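Local coordinates for protein chorismate mutase (Burkholderia thailandensis, PDB 6CNZ) that probably catalyses the rearrangement of chorismate to prephenate, the branch-point step leading to phenylalanine and tyrosine, at residues R61-N65 / T119-I123; V67-Y71 / A127-R133; D78-A82 / T165-H169. All coordinates share one frame; numbering follows the deposited sequence.

The three contacts tie together the helical bundle of a type II chorismate mutase, and all are partly buried. Contacts 1 and 2 lie about 14 and 16 Å from the centre of the chain (centre to centre), share helix 107-129 and touch: Ala62 O probably accepts a hydrogen bond from Val67 N. Contact 1 combines aliphatic packing with amide and guanidinium groups, contact 2 an arginine over a buried tyrosine with a water-linked Asp-Arg pair. Contact 3 lies nearer that centre, at about 6 Å, though its Ser168 and His169 are exposed; it shares helix 69-96 with contact 2, and there an aspartate and a glutamine engage the end of helix 157-166 beside two buried alanines.

Contact 1. Residues R61-N65 / T119-I123; sequences RATAN and TQSLI
The backbones come nearest at Ala62 and Ile123, whose CA atoms lie 6.5 Å apart where the end of helix 48-64 meets the second half of helix 107-129. This is helix-to-helix packing within the all-helical type II chorismate mutase fold. Buried Ile123 supplies its apolar centre. Its CG1 lies anti to the carbonyl carbon (chi1 -70°), and the chain then runs extended, so that CD1 reaches the root of the Arg61 side chain, 3.4 Å from CB. The other branch, CG2, stands 3.6 Å from ND2 of Asn65, whose side chain crosses that of Ile123 at about a right angle. Phe76 of helix 69-96 also packs on Ile123, and Ala72 of that helix on Ala62, so a third helix joins the seam.

Arg61 leaves helix 48-64 as a nearly straight rod. Its CD comes within 4.0 Å of Thr119 CG2, and its NH1 lies 3.0 Å from Gln120 OE1, with the guanidinium and amide planes inclined to each other. The charge has its main partner on its own helix, where NE forms a salt bridge with Asp57. Gln120 is bent at its second torsion (chi2 49°), which turns its amide back between the two polar residues: OE1 toward Arg61, NE2 toward Asn65. The Gln120 and Asn65 side chains approach from opposite directions, their amides inclined by 29°. Where they meet, Gln120 NE2 gives a weak hydrogen bond of 3.3 Å to Asn65 OD1.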
loop_
_atom_site.group_PDB
_atom_site.type_symbol
_atom_site.label_atom_id
_atom_site.label_comp_id
_atom_site.label_asym_id
_atom_site.label_seq_id
_atom_site.Cartn_x
_atom_site.Cartn_y
_atom_site.Cartn_z
ATOM N N ARG A 61 6.977 -11.999 -17.591
ATOM C CA ARG A 61 7.755 -11.046 -16.798
ATOM C C ARG A 61 8.729 -11.747 -15.853
ATOM O O ARG A 61 9.842 -11.251 -15.626
ATOM C CB ARG A 61 6.828 -10.133 -16.007
ATOM C CG ARG A 61 6.092 -9.117 -16.844
ATOM C CD ARG A 61 4.965 -8.480 -16.055
ATOM N NE ARG A 61 4.417 -7.333 -16.772
ATOM C CZ ARG A 61 4.440 -6.081 -16.328
ATOM N NH1 ARG A 61 4.957 -5.800 -15.142
ATOM N NH2 ARG A 61 3.925 -5.111 -17.071
ATOM N N ALA A 62 8.327 -12.885 -15.276
ATOM C CA ALA A 62 9.224 -13.619 -14.385
ATOM C C ALA A 62 10.522 -13.982 -15.093
ATOM O O ALA A 62 11.614 -13.746 -14.570
ATOM C CB ALA A 62 8.532 -14.873 -13.851
ATOM N N THR A 63 10.418 -14.546 -16.294
ATOM C CA THR A 63 11.601 -14.886 -17.079
ATOM C C THR A 63 12.525 -13.687 -17.246
ATOM O O THR A 63 13.738 -13.787 -17.037
ATOM C CB THR A 63 11.172 -15.413 -18.444
ATOM O OG1 THR A 63 10.281 -16.518 -18.258
ATOM C CG2 THR A 63 12.378 -15.862 -19.235
ATOM N N ALA A 64 11.962 -12.540 -17.624
ATOM C CA ALA A 64 12.766 -11.330 -17.768
ATOM C C ALA A 64 13.500 -10.984 -16.479
ATOM O O ALA A 64 14.642 -10.520 -16.519
ATOM C CB ALA A 64 11.880 -10.166 -18.204
ATOM N N ASN A 65 12.872 -11.211 -15.327
ATOM C CA ASN A 65 13.445 -10.833 -14.039
ATOM C C ASN A 65 14.225 -11.958 -13.362
ATOM O O ASN A 65 14.569 -11.826 -12.181
ATOM C CB ASN A 65 12.345 -10.352 -13.085
ATOM C CG ASN A 65 11.650 -9.088 -13.572
ATOM O OD1 ASN A 65 12.078 -7.976 -13.260
ATOM N ND2 ASN A 65 10.561 -9.256 -14.326
ATOM N N THR A 119 1.779 -5.702 -10.234
ATOM C CA THR A 119 2.331 -6.886 -10.880
ATOM C C THR A 119 3.850 -6.806 -10.959
ATOM O O THR A 119 4.555 -7.702 -10.481
ATOM C CB THR A 119 1.728 -7.065 -12.270
ATOM O OG1 THR A 119 0.318 -7.292 -12.148
ATOM C CG2 THR A 119 2.370 -8.254 -12.965
ATOM N N GLN A 120 4.374 -5.713 -11.514
ATOM C CA GLN A 120 5.824 -5.583 -11.638
ATOM C C GLN A 120 6.512 -5.471 -10.279
ATOM O O GLN A 120 7.609 -6.011 -10.098
ATOM C CB GLN A 120 6.188 -4.378 -12.507
ATOM C CG GLN A 120 7.705 -4.277 -12.794
ATOM C CD GLN A 120 8.337 -5.600 -13.280
ATOM O OE1 GLN A 120 7.768 -6.320 -14.109
ATOM N NE2 GLN A 120 9.521 -5.914 -12.759
ATOM N N SER A 121 5.920 -4.737 -9.329
ATOM C CA SER A 121 6.546 -4.619 -8.007
ATOM C C SER A 121 6.574 -5.966 -7.295
ATOM O O SER A 121 7.576 -6.326 -6.666
ATOM C CB SER A 121 5.803 -3.594 -7.145
ATOM O OG SER A 121 5.637 -2.373 -7.829
ATOM N N LEU A 122 5.482 -6.720 -7.389
ATOM C CA LEU A 122 5.430 -8.040 -6.773
ATOM C C LEU A 122 6.422 -8.993 -7.416
ATOM O O LEU A 122 7.077 -9.777 -6.716
ATOM C CB LEU A 122 4.018 -8.598 -6.874
ATOM C CG LEU A 122 3.090 -7.970 -5.835
ATOM C CD1 LEU A 122 1.663 -8.463 -6.030
ATOM C CD2 LEU A 122 3.587 -8.316 -4.433
ATOM N N ILE A 123 6.549 -8.950 -8.745
ATOM C CA ILE A 123 7.497 -9.850 -9.396
ATOM C C ILE A 123 8.918 -9.512 -8.975
ATOM O O ILE A 123 9.718 -10.406 -8.686
ATOM C CB ILE A 123 7.329 -9.816 -10.926
ATOM C CG1 ILE A 123 6.011 -10.479 -11.297
ATOM C CG2 ILE A 123 8.481 -10.534 -11.613
ATOM C CD1 ILE A 123 5.865 -10.717 -12.767
#

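Contact 2. Residues V67-Y71 / A127-R133; sequences VDPAY and ARVAPLR
Tyr71 and Arg133 dominate this contact, in which the start of helix 69-96 packs against the end of helix 107-129 and the turn beyond it, at one end of the chorismate mutase helical bundle. The aromatic interaction comes first. The arginine, extended along its length, runs antiparallel to the tyrosine side chain, with ring and guanidinium planes 22° apart. Its CD lies over one face of the ring in a CH-pi contact, 3.9 Å from the centroid and offset toward the rim, while Tyr71 CD1 sits over the centre of the guanidinium, 3.3 Å from NE. Beyond the ring, the Tyr71 hydroxyl hydrogen-bonds Val170 O, and Arg133 pairs through its backbone with Ala172, so the segment near the modelled C-terminus is tied to this end.

Among the apolar contacts, Val67 CG2 presses on Ala127 CB at 3.5 Å, tighter than usual, and Tyr71 CE2 reaches Ala130 CB at 4.3 Å.

The polar contacts centre on Asp68, the N-cap of helix 69-96. Its OD2 accepts the capping bond from Tyr71 N, which meets it from above the carboxylate plane. The same oxygen forms a long salt bridge to Arg133 NH1 at 3.9 Å. A water in the guanidinium plane makes the shorter link, accepting from Arg133 NH2 at 2.6 Å and donating to Asp68 OD2 at 2.7 Å.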
loop_
_atom_site.group_PDB
_atom_site.type_symbol
_atom_site.label_atom_id
_atom_site.label_comp_id
_atom_site.label_asym_id
_atom_site.label_seq_id
_atom_site.Cartn_x
_atom_site.Cartn_y
_atom_site.Cartn_z
ATOM N N VAL A 67 13.217 -14.858 -12.304
ATOM C CA VAL A 67 12.415 -15.660 -11.388
ATOM C C VAL A 67 11.906 -16.897 -12.113
ATOM O O VAL A 67 11.466 -16.811 -13.263
ATOM C CB VAL A 67 11.234 -14.844 -10.839
ATOM C CG1 VAL A 67 10.587 -15.580 -9.682
ATOM C CG2 VAL A 67 11.700 -13.493 -10.425
ATOM N N ASP A 68 11.915 -18.036 -11.423
ATOM C CA ASP A 68 11.339 -19.272 -11.958
ATOM C C ASP A 68 9.880 -19.073 -12.366
ATOM O O ASP A 68 9.046 -18.738 -11.509
ATOM C CB ASP A 68 11.436 -20.386 -10.925
ATOM C CG ASP A 68 10.684 -21.626 -11.345
ATOM O OD1 ASP A 68 11.106 -22.263 -12.325
ATOM O OD2 ASP A 68 9.673 -21.962 -10.703
ATOM N N PRO A 69 9.524 -19.289 -13.640
ATOM C CA PRO A 69 8.163 -18.936 -14.085
ATOM C C PRO A 69 7.067 -19.642 -13.306
ATOM O O PRO A 69 6.020 -19.042 -13.050
ATOM C CB PRO A 69 8.160 -19.347 -15.571
ATOM C CG PRO A 69 9.594 -19.322 -15.981
ATOM C CD PRO A 69 10.382 -19.732 -14.755
ATOM N N ALA A 70 7.278 -20.899 -12.911
ATOM C CA ALA A 70 6.230 -21.615 -12.189
ATOM C C ALA A 70 6.066 -21.069 -10.775
ATOM O O ALA A 70 4.951 -21.009 -10.246
ATOM C CB ALA A 70 6.540 -23.114 -12.168
ATOM N N TYR A 71 7.170 -20.670 -10.148
ATOM C CA TYR A 71 7.108 -20.045 -8.834
ATOM C C TYR A 71 6.323 -18.741 -8.884
ATOM O O TYR A 71 5.484 -18.477 -8.017
ATOM C CB TYR A 71 8.526 -19.797 -8.354
ATOM C CG TYR A 71 8.679 -19.186 -6.997
ATOM C CD1 TYR A 71 8.100 -19.765 -5.885
ATOM C CD2 TYR A 71 9.459 -18.052 -6.823
ATOM C CE1 TYR A 71 8.266 -19.219 -4.634
ATOM C CE2 TYR A 71 9.642 -17.498 -5.577
ATOM C CZ TYR A 71 9.045 -18.090 -4.480
ATOM O OH TYR A 71 9.232 -17.542 -3.228
ATOM N N ALA A 127 11.412 -11.914 -6.670
ATOM C CA ALA A 127 12.783 -12.226 -7.071
ATOM C C ALA A 127 13.749 -12.091 -5.904
ATOM O O ALA A 127 14.706 -12.864 -5.792
ATOM C CB ALA A 127 13.227 -11.314 -8.215
ATOM N N ARG A 128 13.531 -11.106 -5.027
ATOM C CA ARG A 128 14.436 -10.968 -3.891
ATOM C C ARG A 128 14.168 -12.011 -2.826
ATOM O O ARG A 128 15.057 -12.294 -2.015
ATOM C CB ARG A 128 14.339 -9.574 -3.276
ATOM C CG ARG A 128 14.963 -8.487 -4.141
ATOM C CD ARG A 128 14.646 -7.117 -3.589
ATOM N NE ARG A 128 14.961 -6.060 -4.544
ATOM C CZ ARG A 128 14.758 -4.769 -4.311
ATOM N NH1 ARG A 128 14.246 -4.386 -3.151
ATOM N NH2 ARG A 128 15.062 -3.864 -5.234
ATOM N N VAL A 129 12.964 -12.577 -2.800
ATOM C CA VAL A 129 12.646 -13.613 -1.821
ATOM C C VAL A 129 13.063 -14.997 -2.306
ATOM O O VAL A 129 13.304 -15.888 -1.481
ATOM C CB VAL A 129 11.147 -13.522 -1.483
ATOM C CG1 VAL A 129 10.661 -14.737 -0.719
ATOM C CG2 VAL A 129 10.893 -12.251 -0.672
ATOM N N ALA A 130 13.223 -15.175 -3.609
ATOM C CA ALA A 130 13.526 -16.481 -4.193
ATOM C C ALA A 130 14.671 -17.228 -3.511
ATOM O O ALA A 130 14.483 -18.409 -3.184
ATOM C CB ALA A 130 13.789 -16.293 -5.694
ATOM N N PRO A 131 15.836 -16.626 -3.226
ATOM C CA PRO A 131 16.930 -17.416 -2.622
ATOM C C PRO A 131 16.577 -18.037 -1.277
ATOM O O PRO A 131 17.319 -18.910 -0.809
ATOM C CB PRO A 131 18.065 -16.396 -2.459
ATOM C CG PRO A 131 17.704 -15.241 -3.350
ATOM C CD PRO A 131 16.204 -15.202 -3.344
ATOM N N LEU A 132 15.493 -17.603 -0.638
ATOM C CA LEU A 132 15.049 -18.102 0.659
ATOM C C LEU A 132 14.003 -19.196 0.532
ATOM O O LEU A 132 13.592 -19.769 1.550
ATOM C CB LEU A 132 14.459 -16.955 1.493
ATOM C CG LEU A 132 15.372 -15.986 2.259
ATOM C CD1 LEU A 132 16.610 -15.565 1.463
ATOM C CD2 LEU A 132 14.570 -14.768 2.662
ATOM N N ARG A 133 13.570 -19.491 -0.698
ATOM C CA ARG A 133 12.376 -20.298 -0.913
ATOM C C ARG A 133 12.474 -21.634 -0.189
ATOM O O ARG A 133 11.500 -22.097 0.411
ATOM C CB ARG A 133 12.174 -20.495 -2.416
ATOM C CG ARG A 133 11.000 -21.347 -2.812
ATOM C CD ARG A 133 10.998 -21.532 -4.317
ATOM N NE ARG A 133 9.884 -22.354 -4.764
ATOM C CZ ARG A 133 9.708 -22.745 -6.019
ATOM N NH1 ARG A 133 10.580 -22.391 -6.958
ATOM N NH2 ARG A 133 8.665 -23.493 -6.337
HETATM O O HOH W 1 8.895 -23.797 -8.943
#

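Contact 3. Residues D78-A82 / T165-H169; sequences DQIAA and TALSH
Asp78 reaches from the first half of helix 69-96 to the unwinding end of helix 157-166, a junction of two helices near the centre of the chorismate mutase bundle. With CG beside its own backbone N (chi1 -71°), the side chain leaves the helix across the last carbonyls of its partner: CB lies 3.5 Å from Thr165 O. CG has His169 ND1 and Thr165 O as its neighbours. OD1 lies 3.2 Å from His169 ND1 and a little farther from CE1. OD2 accepts a hydrogen bond from His169 ND1 at the ring's edge, carboxylate and ring being nearly coplanar (21°); the modelled length is very short and doubtful in detail. OD2 also accepts a hydrogen bond from a water, which donates to Ala166 O as well and accepts from His169 N, thus joining carboxylate, helix end and following turn.

Beside this polar region Ala82 CB packs on Ala166 CB at 3.7 Å. Ser168 OG folds back to donate to Thr165 O. The side chain of Gln79, about 6 Å from a bound nitrate probably from the crystallisation liquor, gives NE2 to Phe75 O in its own helix and also across the contact to Ala166 O, at 2.7 Å and 19° from that carbonyl's plane.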
loop_
_atom_site.group_PDB
_atom_site.type_symbol
_atom_site.label_atom_id
_atom_site.label_comp_id
_atom_site.label_asym_id
_atom_site.label_seq_id
_atom_site.Cartn_x
_atom_site.Cartn_y
_atom_site.Cartn_z
ATOM N N ASP A 78 -2.162 -17.531 -6.194
ATOM C CA ASP A 78 -2.546 -17.206 -4.820
ATOM C C ASP A 78 -3.045 -15.766 -4.678
ATOM O O ASP A 78 -3.920 -15.503 -3.844
ATOM C CB ASP A 78 -1.374 -17.444 -3.863
ATOM C CG ASP A 78 -1.075 -18.929 -3.660
ATOM O OD1 ASP A 78 -1.975 -19.765 -3.869
ATOM O OD2 ASP A 78 0.054 -19.256 -3.258
ATOM N N GLN A 79 -2.479 -14.815 -5.438
ATOM C CA GLN A 79 -2.980 -13.434 -5.376
ATOM C C GLN A 79 -4.420 -13.363 -5.854
ATOM O O GLN A 79 -5.268 -12.710 -5.228
ATOM C CB GLN A 79 -2.114 -12.479 -6.213
ATOM C CG GLN A 79 -0.615 -12.457 -5.844
ATOM C CD GLN A 79 -0.365 -12.501 -4.346
ATOM O OE1 GLN A 79 -0.629 -11.528 -3.628
ATOM N NE2 GLN A 79 0.157 -13.635 -3.860
ATOM N N ILE A 80 -4.704 -14.031 -6.976
ATOM C CA ILE A 80 -6.059 -14.127 -7.520
ATOM C C ILE A 80 -6.997 -14.809 -6.520
ATOM O O ILE A 80 -8.071 -14.285 -6.199
ATOM C CB ILE A 80 -6.018 -14.867 -8.872
ATOM C CG1 ILE A 80 -5.261 -14.027 -9.907
ATOM C CG2 ILE A 80 -7.431 -15.243 -9.369
ATOM C CD1 ILE A 80 -4.775 -14.830 -11.117
ATOM N N ALA A 81 -6.607 -15.987 -6.010
ATOM C CA ALA A 81 -7.435 -16.682 -5.019
ATOM C C ALA A 81 -7.762 -15.782 -3.831
ATOM O O ALA A 81 -8.900 -15.765 -3.340
ATOM C CB ALA A 81 -6.716 -17.943 -4.528
ATOM N N ALA A 82 -6.758 -15.049 -3.345
ATOM C CA ALA A 82 -6.929 -14.175 -2.186
ATOM C C ALA A 82 -7.866 -13.017 -2.503
ATOM O O ALA A 82 -8.726 -12.654 -1.684
ATOM C CB ALA A 82 -5.568 -13.641 -1.733
ATOM N N THR A 165 -3.807 -16.632 2.530
ATOM C CA THR A 165 -3.930 -17.288 1.227
ATOM C C THR A 165 -2.898 -16.750 0.244
ATOM O O THR A 165 -2.209 -17.519 -0.436
ATOM C CB THR A 165 -5.345 -17.095 0.669
ATOM O OG1 THR A 165 -6.297 -17.667 1.568
ATOM C CG2 THR A 165 -5.500 -17.760 -0.700
ATOM N N ALA A 166 -2.747 -15.423 0.191
ATOM C CA ALA A 166 -1.895 -14.807 -0.818
ATOM C C ALA A 166 -0.430 -15.161 -0.630
ATOM O O ALA A 166 0.348 -15.103 -1.592
ATOM C CB ALA A 166 -2.054 -13.283 -0.796
ATOM N N LEU A 167 -0.017 -15.471 0.592
ATOM C CA LEU A 167 1.386 -15.751 0.872
ATOM C C LEU A 167 1.626 -17.229 1.170
ATOM O O LEU A 167 2.623 -17.579 1.803
ATOM C CB LEU A 167 1.859 -14.870 2.025
ATOM C CG LEU A 167 1.677 -13.371 1.697
ATOM C CD1 LEU A 167 1.805 -12.472 2.926
ATOM C CD2 LEU A 167 2.675 -12.958 0.614
ATOM N N SER A 168 0.742 -18.108 0.704
ATOM C CA SER A 168 0.764 -19.492 1.155
ATOM C C SER A 168 1.702 -20.389 0.348
ATOM O O SER A 168 1.907 -21.542 0.738
ATOM C CB SER A 168 -0.663 -20.071 1.161
ATOM O OG SER A 168 -1.185 -20.252 -0.153
ATOM N N HIS A 169 2.314 -19.893 -0.734
ATOM C CA HIS A 169 3.336 -20.668 -1.442
ATOM C C HIS A 169 4.612 -19.862 -1.656
ATOM O O HIS A 169 5.354 -20.103 -2.615
ATOM C CB HIS A 169 2.818 -21.195 -2.777
ATOM C CG HIS A 169 1.622 -22.075 -2.643
ATOM N ND1 HIS A 169 0.337 -21.579 -2.600
ATOM C CD2 HIS A 169 1.512 -23.419 -2.506
ATOM C CE1 HIS A 169 -0.516 -22.579 -2.459
ATOM N NE2 HIS A 169 0.172 -23.707 -2.399
HETATM O O HOH W 2 1.832 -17.624 -2.161
#